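Local coordinates for protein NAD nucleotidase (Haemophilus influenzae, PDB 3ZTV) that degrades NAD to adenosine and nicotinamide riboside in the periplasm, acting both as a pyrophosphatase and as a 5'-nucleotidase with broad substrate specificity, at residues 388-393 with 467-471; 402-408 with 509-514. All coordinates share one frame; numbering follows the deposited sequence.

Contact 1: 388-393 with 467-471; sequences TRFIAE and PYGAG
Thr-388 lays its methyl against the base of the Tyr-468 side chain, the two crossing at about a right angle, with CG2 of Thr-388 3.7 Å from CB of Tyr-468 and oblique to the ring. OG1 beside the backbone N (chi1 -58°) puts CG2 anti to that N, against the tyrosine, while OG1 turns to Ser-385. One turn on, Ala-392 sets its CB 3.9 Å from CB of Ala-470. Two such small residues suit the close approach, the axes of segments 388-393 and 467-470 coming to 6.5 Å at 43°; Gly-469 meets Ala-392 CB and Arg-389 CG through its backbone.

Toward the more exposed side, Arg-389 reaches Glu-393 along its own helix. NE and NH2 of Arg-389 grip the single oxygen OE2 side-on, the NE bond to Glu-393 OE2 being 2.8 Å, and hold the carboxylate over the Ala-470 methyl, whose CB lies 3.5 Å from Glu-393 CD. A water accepts from Gly-471 N and donates to Glu-393 OE2, tying the residue just after the strand to the ion pair.

Helix 386-396 thus lies on edge strand 467-470 and on strand 404-408, where Ile-391 touches Gln-407; Phe-390 points away onto helix 545-555, while helix 443-460 packs on Pro-467.

Contact 2: 402-408 with 509-514; sequences VDLTIQN and YLVGTN. With ADN (adenosine), chain D.
Two parallel strands in the mixed sheet of the nucleotidase C-terminal domain meet here, and their C-terminal ends open onto the adenosine pocket. Gly-512 bonds to strand 404-408 through both its N and its O: its N donates to Leu-404 O at 3.0 Å, and its O accepts from Ile-406 N. Having no side chain suits Gly-512, because Thr-405 CG2 sits 4.0 Å from Gly-512 CA, on the face where a side chain would stand.

Just ahead of strand 404-408, Asp-403 works as a second pairing element. Its N donates to Leu-510 O, and its carboxylate takes Leu-510 N on the anti side of OD2 at 2.9 Å, while CB meets the edge of the Tyr-509 ring. Leucine and valine suit the apolar face beyond, where Leu-404 CD1 packs against both methyls of Val-511.

Near the ligand, side chains replace backbone pairing. Thr-513, its OG1 anti to the backbone N (chi1 -169°), donates to Ile-406 O at 2.8 Å. Asn-514 ND2 serves two acceptors: Asn-408 OD1 nearly along its C=O axis, and Gln-407 OE1 from above the carbonyl plane, the bond being straight at the hydrogen (171°). Asn-408, with its oxygen held this way, presents ND2 to adenosine N3 at 3.1 Å in a linear bond (179°), with a weak one to O2'. Asparagine fits this role as donor and acceptor at once.

Asn-514 OD1 caps Val-517 N of helix 515-518. Strand 467-470 flanks strand 404-408, strand 435-442 flanks 508-514; helix 386-396 covers Thr-405 and Gln-407, helix 443-460 Ile-406 and Val-511.

Strand 404-408 is common ground: it pairs with 508-514 in contact 2 and, antiparallel, with 467-470 of contact 1, while helix 386-396 of contact 1 rests on it. The two centres lie about 9 Å apart. Tyr-468 O meets Gln-407 N at 2.9 Å, a probable backbone hydrogen bond, and Ala-392 O, near the helix end, probably accepts from Thr-405 OG1 at 2.8 Å. Thr-388 CG2 packs on Gln-407 O at 3.4 Å, just before Asn-408. Contact 2 reaches adenosine directly through Asn-408, whereas in contact 1 the Thr-388 side chain lies about 9 Å from the nucleoside.

Contact 1: 388-393 with 467-471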
loop_
_atom_site.group_PDB
_atom_site.type_symbol
_atom_site.label_atom_id
_atom_site.label_comp_id
_atom_site.label_asym_id
_atom_site.label_seq_id
_atom_site.Cartn_x
_atom_site.Cartn_y
_atom_site.Cartn_z
ATOM N N THR A 388 29.673 -31.008 -4.576
ATOM C CA THR A 388 28.274 -30.632 -4.789
ATOM C C THR A 388 27.717 -29.850 -3.597
ATOM O O THR A 388 26.985 -28.870 -3.777
ATOM C CB THR A 388 27.392 -31.853 -5.099
ATOM O OG1 THR A 388 27.898 -32.512 -6.266
ATOM C CG2 THR A 388 25.956 -31.420 -5.355
ATOM N N ARG A 389 28.061 -30.270 -2.379
ATOM C CA ARG A 389 27.703 -29.491 -1.192
ATOM C C ARG A 389 28.266 -28.071 -1.299
ATOM O O ARG A 389 27.576 -27.097 -0.997
ATOM C CB ARG A 389 28.171 -30.189 0.095
ATOM C CG ARG A 389 27.775 -29.485 1.390
ATOM C CD ARG A 389 28.892 -28.599 1.909
ATOM N NE ARG A 389 28.502 -27.821 3.085
ATOM C CZ ARG A 389 28.860 -28.102 4.336
ATOM N NH1 ARG A 389 29.615 -29.161 4.602
ATOM N NH2 ARG A 389 28.458 -27.319 5.326
ATOM N N PHE A 390 29.513 -27.952 -1.741
ATOM C CA PHE A 390 30.123 -26.649 -1.971
ATOM C C PHE A 390 29.281 -25.795 -2.932
ATOM O O PHE A 390 28.981 -24.630 -2.652
ATOM C CB PHE A 390 31.531 -26.844 -2.534
ATOM C CG PHE A 390 32.351 -25.591 -2.583
ATOM C CD1 PHE A 390 31.962 -24.460 -1.892
ATOM C CD2 PHE A 390 33.530 -25.554 -3.310
ATOM C CE1 PHE A 390 32.718 -23.313 -1.938
ATOM C CE2 PHE A 390 34.293 -24.407 -3.359
ATOM C CZ PHE A 390 33.887 -23.282 -2.670
ATOM N N ILE A 391 28.912 -26.370 -4.071
ATOM C CA ILE A 391 28.106 -25.632 -5.033
ATOM C C ILE A 391 26.770 -25.222 -4.408
ATOM O O ILE A 391 26.308 -24.093 -4.595
ATOM C CB ILE A 391 27.900 -26.418 -6.347
ATOM C CG1 ILE A 391 29.251 -26.667 -7.027
ATOM C CG2 ILE A 391 26.965 -25.653 -7.274
ATOM C CD1 ILE A 391 30.054 -25.423 -7.233
ATOM N N ALA A 392 26.153 -26.126 -3.650
ATOM C CA ALA A 392 24.916 -25.779 -2.950
ATOM C C ALA A 392 25.124 -24.598 -1.999
ATOM O O ALA A 392 24.258 -23.727 -1.889
ATOM C CB ALA A 392 24.344 -26.986 -2.209
ATOM N N GLU A 393 26.271 -24.556 -1.332
ATOM C CA GLU A 393 26.588 -23.425 -0.450
ATOM C C GLU A 393 26.715 -22.099 -1.215
ATOM O O GLU A 393 26.325 -21.050 -0.705
ATOM C CB GLU A 393 27.855 -23.689 0.378
ATOM C CG GLU A 393 27.769 -24.893 1.317
ATOM C CD GLU A 393 26.998 -24.621 2.604
ATOM O OE1 GLU A 393 26.587 -23.465 2.853
ATOM O OE2 GLU A 393 26.801 -25.587 3.373
ATOM N N PRO A 467 21.142 -35.957 -4.733
ATOM C CA PRO A 467 21.040 -34.598 -4.191
ATOM C C PRO A 467 21.928 -34.315 -2.981
ATOM O O PRO A 467 22.074 -35.161 -2.093
ATOM C CB PRO A 467 19.573 -34.521 -3.770
ATOM C CG PRO A 467 19.280 -35.909 -3.284
ATOM C CD PRO A 467 20.080 -36.833 -4.198
ATOM N N TYR A 468 22.507 -33.123 -2.959
ATOM C CA TYR A 468 23.245 -32.620 -1.803
ATOM C C TYR A 468 22.758 -31.205 -1.551
ATOM O O TYR A 468 22.401 -30.493 -2.494
ATOM C CB TYR A 468 24.752 -32.593 -2.070
ATOM C CG TYR A 468 25.390 -33.949 -2.292
ATOM C CD1 TYR A 468 25.283 -34.603 -3.516
ATOM C CD2 TYR A 468 26.111 -34.572 -1.278
ATOM C CE1 TYR A 468 25.875 -35.841 -3.722
ATOM C CE2 TYR A 468 26.703 -35.815 -1.478
ATOM C CZ TYR A 468 26.581 -36.443 -2.701
ATOM O OH TYR A 468 27.169 -37.676 -2.921
ATOM N N GLY A 469 22.743 -30.787 -0.291
ATOM C CA GLY A 469 22.184 -29.496 0.069
ATOM C C GLY A 469 23.032 -28.624 0.978
ATOM O O GLY A 469 24.028 -29.062 1.568
ATOM N N ALA A 470 22.620 -27.362 1.058
ATOM C CA ALA A 470 23.182 -26.400 1.991
ATOM C C ALA A 470 22.028 -25.867 2.833
ATOM O O ALA A 470 20.968 -25.558 2.299
ATOM C CB ALA A 470 23.859 -25.265 1.245
ATOM N N GLY A 471 22.226 -25.767 4.145
ATOM C CA GLY A 471 21.141 -25.389 5.041
ATOM C C GLY A 471 20.166 -26.532 5.285
ATOM O O GLY A 471 19.178 -26.380 6.016
HETATM O O HOH W 1 24.864 -26.232 5.160
#

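Contact 2: 402-408 with 509-514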
loop_
_atom_site.group_PDB
_atom_site.type_symbol
_atom_site.label_atom_id
_atom_site.label_comp_id
_atom_site.label_asym_id
_atom_site.label_seq_id
_atom_site.Cartn_x
_atom_site.Cartn_y
_atom_site.Cartn_z
ATOM N N VAL A 402 16.555 -17.341 1.558
ATOM C CA VAL A 402 16.509 -18.777 1.297
ATOM C C VAL A 402 16.829 -19.634 2.526
ATOM O O VAL A 402 17.795 -19.376 3.243
ATOM C CB VAL A 402 17.429 -19.149 0.110
ATOM C CG1 VAL A 402 17.607 -20.658 0.002
ATOM C CG2 VAL A 402 16.861 -18.583 -1.183
ATOM N N ASP A 403 15.996 -20.647 2.762
ATOM C CA ASP A 403 16.185 -21.547 3.905
ATOM C C ASP A 403 17.130 -22.714 3.619
ATOM O O ASP A 403 17.845 -23.184 4.505
ATOM C CB ASP A 403 14.835 -22.093 4.367
ATOM C CG ASP A 403 13.934 -21.017 4.931
ATOM O OD1 ASP A 403 14.362 -20.317 5.873
ATOM O OD2 ASP A 403 12.805 -20.866 4.430
ATOM N N LEU A 404 17.123 -23.193 2.381
ATOM C CA LEU A 404 17.954 -24.331 2.021
ATOM C C LEU A 404 18.090 -24.375 0.514
ATOM O O LEU A 404 17.234 -23.862 -0.211
ATOM C CB LEU A 404 17.339 -25.633 2.552
ATOM C CG LEU A 404 15.963 -26.022 2.007
ATOM C CD1 LEU A 404 16.098 -27.069 0.902
ATOM C CD2 LEU A 404 15.025 -26.513 3.120
ATOM N N THR A 405 19.180 -24.968 0.042
ATOM C CA THR A 405 19.343 -25.194 -1.387
ATOM C C THR A 405 19.662 -26.657 -1.657
ATOM O O THR A 405 20.212 -27.348 -0.796
ATOM C CB THR A 405 20.465 -24.334 -1.981
ATOM O OG1 THR A 405 21.681 -24.606 -1.280
ATOM C CG2 THR A 405 20.129 -22.853 -1.881
ATOM N N ILE A 406 19.316 -27.118 -2.853
ATOM C CA ILE A 406 19.565 -28.494 -3.273
ATOM C C ILE A 406 20.200 -28.486 -4.657
ATOM O O ILE A 406 19.696 -27.821 -5.566
ATOM C CB ILE A 406 18.261 -29.312 -3.310
ATOM C CG1 ILE A 406 17.652 -29.386 -1.905
ATOM C CG2 ILE A 406 18.508 -30.693 -3.899
ATOM C CD1 ILE A 406 16.246 -29.951 -1.869
ATOM N N GLN A 407 21.307 -29.216 -4.804
ATOM C CA GLN A 407 22.056 -29.306 -6.065
ATOM C C GLN A 407 22.259 -30.777 -6.418
ATOM O O GLN A 407 22.527 -31.605 -5.544
ATOM C CB GLN A 407 23.412 -28.585 -5.939
ATOM C CG GLN A 407 24.345 -28.706 -7.154
ATOM C CD GLN A 407 23.893 -27.887 -8.361
ATOM O OE1 GLN A 407 22.891 -27.186 -8.320
ATOM N NE2 GLN A 407 24.651 -27.982 -9.446
ATOM N N ASN A 408 22.126 -31.112 -7.698
ATOM C CA ASN A 408 22.355 -32.481 -8.162
ATOM C C ASN A 408 23.840 -32.745 -8.435
ATOM O O ASN A 408 24.534 -31.896 -8.998
ATOM C CB ASN A 408 21.524 -32.774 -9.419
ATOM C CG ASN A 408 21.928 -31.912 -10.602
ATOM O OD1 ASN A 408 21.914 -30.683 -10.528
ATOM N ND2 ASN A 408 22.307 -32.560 -11.698
ATOM N N TYR A 509 9.031 -23.602 3.359
ATOM C CA TYR A 509 10.417 -23.169 3.224
ATOM C C TYR A 509 10.655 -22.497 1.878
ATOM O O TYR A 509 10.047 -22.878 0.880
ATOM C CB TYR A 509 11.355 -24.376 3.340
ATOM C CG TYR A 509 11.317 -25.047 4.695
ATOM C CD1 TYR A 509 10.423 -26.078 4.956
ATOM C CD2 TYR A 509 12.174 -24.653 5.709
ATOM C CE1 TYR A 509 10.381 -26.689 6.199
ATOM C CE2 TYR A 509 12.137 -25.256 6.954
ATOM C CZ TYR A 509 11.243 -26.273 7.189
ATOM O OH TYR A 509 11.211 -26.872 8.436
ATOM N N LEU A 510 11.543 -21.508 1.854
ATOM C CA LEU A 510 12.023 -20.985 0.577
ATOM C C LEU A 510 13.231 -21.812 0.167
ATOM O O LEU A 510 14.262 -21.812 0.849
ATOM C CB LEU A 510 12.373 -19.499 0.653
ATOM C CG LEU A 510 12.753 -18.854 -0.687
ATOM C CD1 LEU A 510 11.587 -18.871 -1.651
ATOM C CD2 LEU A 510 13.226 -17.433 -0.466
ATOM N N VAL A 511 13.070 -22.523 -0.944
ATOM C CA VAL A 511 14.040 -23.505 -1.403
ATOM C C VAL A 511 14.664 -23.050 -2.715
ATOM O O VAL A 511 13.951 -22.686 -3.658
ATOM C CB VAL A 511 13.358 -24.871 -1.610
ATOM C CG1 VAL A 511 14.317 -25.867 -2.244
ATOM C CG2 VAL A 511 12.801 -25.397 -0.277
ATOM N N GLY A 512 15.993 -23.056 -2.771
ATOM C CA GLY A 512 16.697 -22.724 -4.000
ATOM C C GLY A 512 17.301 -23.951 -4.653
ATOM O O GLY A 512 17.794 -24.856 -3.973
ATOM N N THR A 513 17.278 -23.988 -5.981
ATOM C CA THR A 513 17.896 -25.079 -6.726
ATOM C C THR A 513 18.347 -24.522 -8.080
ATOM O O THR A 513 18.210 -23.324 -8.317
ATOM C CB THR A 513 16.934 -26.267 -6.856
ATOM O OG1 THR A 513 17.637 -27.408 -7.351
ATOM C CG2 THR A 513 15.787 -25.937 -7.787
ATOM N N ASN A 514 18.905 -25.356 -8.951
ATOM C CA ASN A 514 19.289 -24.857 -10.266
ATOM C C ASN A 514 18.114 -24.982 -11.239
ATOM O O ASN A 514 17.209 -25.786 -11.033
ATOM C CB ASN A 514 20.563 -25.532 -10.801
ATOM C CG ASN A 514 20.362 -26.990 -11.120
ATOM O OD1 ASN A 514 19.570 -27.338 -11.991
ATOM N ND2 ASN A 514 21.091 -27.857 -10.421
HETATM O "O5'" ADN D . 25.364 -36.483 -18.377
HETATM C "C5'" ADN D . 24.008 -36.193 -18.031
HETATM C "C4'" ADN D . 23.955 -35.770 -16.568
HETATM O "O4'" ADN D . 24.607 -34.508 -16.396
HETATM C "C3'" ADN D . 22.541 -35.585 -16.054
HETATM O "O3'" ADN D . 22.025 -36.800 -15.502
HETATM C "C2'" ADN D . 22.699 -34.515 -14.991
HETATM O "O2'" ADN D . 23.020 -35.096 -13.721
HETATM C "C1'" ADN D . 23.891 -33.702 -15.458
HETATM N N9 ADN D . 23.414 -32.474 -16.131
HETATM C C8 ADN D . 23.162 -32.303 -17.445
HETATM N N7 ADN D . 22.740 -31.033 -17.694
HETATM C C5 ADN D . 22.713 -30.374 -16.514
HETATM C C6 ADN D . 22.377 -29.013 -16.036
HETATM N N6 ADN D . 21.953 -28.041 -16.876
HETATM N N1 ADN D . 22.502 -28.764 -14.718
HETATM C C2 ADN D . 22.921 -29.698 -13.845
HETATM N N3 ADN D . 23.243 -30.949 -14.205
HETATM C C4 ADN D . 23.166 -31.332 -15.499
#